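Local coordinates for probable thiol peroxidase (Aquifex aeolicus, PDB 2YZH), which probably reduces hydrogen peroxide and organic hydroperoxides to water and alcohols, drawing its electrons from thioredoxin and so protecting the cell against oxidative stress, at residues Val49-Val55 and Ala133-Ile139. Sequence-based numbering, arbitrary orientation.
Sequences VQVIITV and ARAVFII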
ATOM      1  N   VAL D  49     -23.807  11.643 -15.101  1.00 19.85           N
ATOM      2  CA  VAL D  49     -23.152  10.489 -15.710  1.00 19.60           C
ATOM      3  C   VAL D  49     -21.645  10.668 -15.576  1.00 18.26           C
ATOM      4  O   VAL D  49     -21.104  11.716 -15.920  1.00 19.04           O
ATOM      5  CB  VAL D  49     -23.530  10.337 -17.203  1.00 20.47           C
ATOM      6  CG1 VAL D  49     -22.648   9.288 -17.862  1.00 19.45           C
ATOM      7  CG2 VAL D  49     -24.989   9.920 -17.324  1.00 20.82           C
ATOM      8  N   GLN D  50     -20.967   9.644 -15.075  1.00 17.83           N
ATOM      9  CA  GLN D  50     -19.529   9.727 -14.886  1.00 16.21           C
ATOM     10  C   GLN D  50     -18.757   8.893 -15.889  1.00 16.70           C
ATOM     11  O   GLN D  50     -19.139   7.769 -16.202  1.00 17.76           O
ATOM     12  CB  GLN D  50     -19.145   9.249 -13.483  1.00 16.62           C
ATOM     13  CG  GLN D  50     -19.867   9.917 -12.343  1.00 16.13           C
ATOM     14  CD  GLN D  50     -19.420   9.357 -11.007  1.00 17.96           C
ATOM     15  OE1 GLN D  50     -18.250   9.469 -10.642  1.00 17.06           O
ATOM     16  NE2 GLN D  50     -20.344   8.743 -10.276  1.00 15.06           N
ATOM     17  N   VAL D  51     -17.664   9.455 -16.385  1.00 16.69           N
ATOM     18  CA  VAL D  51     -16.798   8.760 -17.322  1.00 17.03           C
ATOM     19  C   VAL D  51     -15.412   8.748 -16.691  1.00 17.61           C
ATOM     20  O   VAL D  51     -14.799   9.796 -16.504  1.00 18.34           O
ATOM     21  CB  VAL D  51     -16.727   9.479 -18.686  1.00 16.82           C
ATOM     22  CG1 VAL D  51     -15.792   8.719 -19.629  1.00 16.69           C
ATOM     23  CG2 VAL D  51     -18.121   9.581 -19.290  1.00 17.85           C
ATOM     24  N   ILE D  52     -14.939   7.557 -16.345  1.00 17.29           N
ATOM     25  CA  ILE D  52     -13.634   7.392 -15.724  1.00 14.67           C
ATOM     26  C   ILE D  52     -12.716   6.720 -16.735  1.00 14.89           C
ATOM     27  O   ILE D  52     -12.965   5.597 -17.165  1.00 15.79           O
ATOM     28  CB  ILE D  52     -13.748   6.526 -14.458  1.00 16.95           C
ATOM     29  CG1 ILE D  52     -14.722   7.186 -13.477  1.00 17.59           C
ATOM     30  CG2 ILE D  52     -12.381   6.343 -13.817  1.00 16.70           C
ATOM     31  CD1 ILE D  52     -15.040   6.339 -12.260  1.00 19.99           C
ATOM     32  N   ILE D  53     -11.656   7.425 -17.108  1.00 14.22           N
ATOM     33  CA  ILE D  53     -10.702   6.942 -18.091  1.00 13.58           C
ATOM     34  C   ILE D  53      -9.363   6.683 -17.415  1.00 14.56           C
ATOM     35  O   ILE D  53      -8.743   7.605 -16.894  1.00 15.79           O
ATOM     36  CB  ILE D  53     -10.516   8.005 -19.203  1.00 16.82           C
ATOM     37  CG1 ILE D  53     -11.877   8.312 -19.839  1.00 16.10           C
ATOM     38  CG2 ILE D  53      -9.496   7.526 -20.233  1.00 17.92           C
ATOM     39  CD1 ILE D  53     -11.905   9.559 -20.709  1.00 15.25           C
ATOM     40  N   THR D  54      -8.913   5.434 -17.408  1.00 13.84           N
ATOM     41  CA  THR D  54      -7.634   5.143 -16.778  1.00 12.78           C
ATOM     42  C   THR D  54      -6.532   5.007 -17.814  1.00 13.94           C
ATOM     43  O   THR D  54      -6.749   4.483 -18.908  1.00 13.79           O
ATOM     44  CB  THR D  54      -7.695   3.857 -15.920  1.00 13.81           C
ATOM     45  OG1 THR D  54      -8.070   2.740 -16.739  1.00 16.17           O
ATOM     46  CG2 THR D  54      -8.712   4.029 -14.785  1.00 11.09           C
ATOM     47  N   VAL D  55      -5.357   5.520 -17.476  1.00 13.18           N
ATOM     48  CA  VAL D  55      -4.206   5.443 -18.359  1.00 13.75           C
ATOM     49  C   VAL D  55      -2.941   5.185 -17.547  1.00 14.32           C
ATOM     50  O   VAL D  55      -2.864   5.511 -16.360  1.00 13.87           O
ATOM     51  CB  VAL D  55      -4.006   6.755 -19.190  1.00 12.98           C
ATOM     52  CG1 VAL D  55      -5.268   7.073 -19.984  1.00 11.90           C
ATOM     53  CG2 VAL D  55      -3.642   7.922 -18.271  1.00 13.96           C
ATOM     54  N   ALA D 133      -3.948   0.093 -16.106  1.00 11.11           N
ATOM     55  CA  ALA D 133      -4.115  -0.307 -17.503  1.00 13.87           C
ATOM     56  C   ALA D 133      -5.042   0.704 -18.179  1.00 14.90           C
ATOM     57  O   ALA D 133      -5.715   1.496 -17.509  1.00 14.87           O
ATOM     58  CB  ALA D 133      -4.711  -1.707 -17.590  1.00 14.41           C
ATOM     59  N   ARG D 134      -5.081   0.673 -19.508  1.00 14.71           N
ATOM     60  CA  ARG D 134      -5.905   1.603 -20.270  1.00 14.50           C
ATOM     61  C   ARG D 134      -7.335   1.090 -20.361  1.00 14.38           C
ATOM     62  O   ARG D 134      -7.607   0.065 -20.997  1.00 13.43           O
ATOM     63  CB  ARG D 134      -5.308   1.787 -21.668  1.00 14.80           C
ATOM     64  CG  ARG D 134      -5.811   3.008 -22.431  1.00 16.71           C
ATOM     65  CD  ARG D 134      -5.144   3.087 -23.809  1.00 13.97           C
ATOM     66  NE  ARG D 134      -3.686   2.996 -23.724  1.00 14.96           N
ATOM     67  CZ  ARG D 134      -2.901   3.935 -23.204  1.00 17.47           C
ATOM     68  NH1 ARG D 134      -3.429   5.054 -22.720  1.00 17.50           N
ATOM     69  NH2 ARG D 134      -1.589   3.753 -23.155  1.00 16.88           N
ATOM     70  N   ALA D 135      -8.254   1.802 -19.718  1.00 11.70           N
ATOM     71  CA  ALA D 135      -9.648   1.394 -19.723  1.00 13.33           C
ATOM     72  C   ALA D 135     -10.590   2.583 -19.627  1.00 14.38           C
ATOM     73  O   ALA D 135     -10.167   3.707 -19.343  1.00 16.40           O
ATOM     74  CB  ALA D 135      -9.912   0.444 -18.564  1.00 12.62           C
ATOM     75  N   VAL D 136     -11.866   2.318 -19.870  1.00 14.47           N
ATOM     76  CA  VAL D 136     -12.899   3.337 -19.794  1.00 15.06           C
ATOM     77  C   VAL D 136     -14.120   2.761 -19.112  1.00 15.12           C
ATOM     78  O   VAL D 136     -14.554   1.655 -19.426  1.00 16.88           O
ATOM     79  CB  VAL D 136     -13.318   3.845 -21.185  1.00 13.21           C
ATOM     80  CG1 VAL D 136     -14.428   4.892 -21.035  1.00 16.70           C
ATOM     81  CG2 VAL D 136     -12.127   4.448 -21.896  1.00 14.14           C
ATOM     82  N   PHE D 137     -14.665   3.518 -18.167  1.00 14.29           N
ATOM     83  CA  PHE D 137     -15.850   3.109 -17.433  1.00 15.40           C
ATOM     84  C   PHE D 137     -16.847   4.241 -17.529  1.00 16.41           C
ATOM     85  O   PHE D 137     -16.464   5.404 -17.516  1.00 15.52           O
ATOM     86  CB  PHE D 137     -15.526   2.893 -15.950  1.00 14.14           C
ATOM     87  CG  PHE D 137     -14.515   1.820 -15.701  1.00 14.27           C
ATOM     88  CD1 PHE D 137     -14.897   0.487 -15.656  1.00 14.27           C
ATOM     89  CD2 PHE D 137     -13.169   2.143 -15.558  1.00 14.17           C
ATOM     90  CE1 PHE D 137     -13.949  -0.521 -15.478  1.00 14.08           C
ATOM     91  CE2 PHE D 137     -12.217   1.146 -15.382  1.00 15.19           C
ATOM     92  CZ  PHE D 137     -12.611  -0.189 -15.343  1.00 13.56           C
ATOM     93  N   ILE D 138     -18.121   3.899 -17.644  1.00 15.50           N
ATOM     94  CA  ILE D 138     -19.161   4.912 -17.662  1.00 16.66           C
ATOM     95  C   ILE D 138     -20.109   4.494 -16.556  1.00 14.38           C
ATOM     96  O   ILE D 138     -20.598   3.363 -16.539  1.00 15.27           O
ATOM     97  CB  ILE D 138     -19.903   4.973 -19.006  1.00 15.67           C
ATOM     98  CG1 ILE D 138     -18.921   5.340 -20.121  1.00 15.90           C
ATOM     99  CG2 ILE D 138     -20.996   6.031 -18.937  1.00 18.69           C
ATOM    100  CD1 ILE D 138     -19.550   5.370 -21.505  1.00 19.35           C
ATOM    101  N   ILE D 139     -20.334   5.402 -15.615  1.00 15.09           N
ATOM    102  CA  ILE D 139     -21.195   5.139 -14.470  1.00 14.63           C
ATOM    103  C   ILE D 139     -22.496   5.920 -14.611  1.00 16.39           C
ATOM    104  O   ILE D 139     -22.469   7.116 -14.902  1.00 17.29           O
ATOM    105  CB  ILE D 139     -20.492   5.575 -13.160  1.00 15.57           C
ATOM    106  CG1 ILE D 139     -19.051   5.044 -13.138  1.00 16.14           C
ATOM    107  CG2 ILE D 139     -21.282   5.099 -11.955  1.00 13.89           C
ATOM    108  CD1 ILE D 139     -18.915   3.550 -13.394  1.00 17.86           C
TER
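Val49 lies just ahead of the first pair of two antiparallel strands, its CG1 3.8 Å from CG2 of Ile138. Gln50 and Ile139 form that hydrogen-bonded pair, with Ile139 N 2.7 Å from Gln50 O. Their side chains meet at the root, CB to CB at 3.9 Å; the glutamine then runs on extended, and its OE1 accepts a bond from Gly43 N, so a polar residue is satisfied in a buried place. On the opposite face Val51, a branched apolar residue beside Ile138 and Val136, packs on Val167 of helix 160-170. Ile52 exchanges two backbone bonds with Phe137, whose ring turns its edge to Ile52 O and makes an edge-to-face contact with Tyr119. The apolar Ile52 side chain suits the buried Gln50 and Thr54 face, CD1 4.3 Å from CG1 of Ile139. Ile53, beside Val136 (CG2 to CG2, 4.4 Å), packs against Phe70 of helix 61-73. Thr54 suits the start of strand 135-139: with chi1 at 59°, its hydroxyl sits between backbone N and carbonyl carbon, and OG1 donates to Ala133 O at 2.8 Å. The small Ala135 opposite brings its CB within 3.5 Å of that OG1. Finally Val55 lays CG1 3.9 Å from NH1 of Arg134, a guanidinium held by Glu66 through a salt bridge and by Ile154 O; the arginine side chain also touches Cys63, the predicted peroxidatic cysteine. Two neighbouring strands of the thioredoxin-fold sheet thus join, helices covering the Val51 and Ile53 face, and the residue leading into strand 135-139 places an arginine beside that cysteine, as in peroxiredoxins.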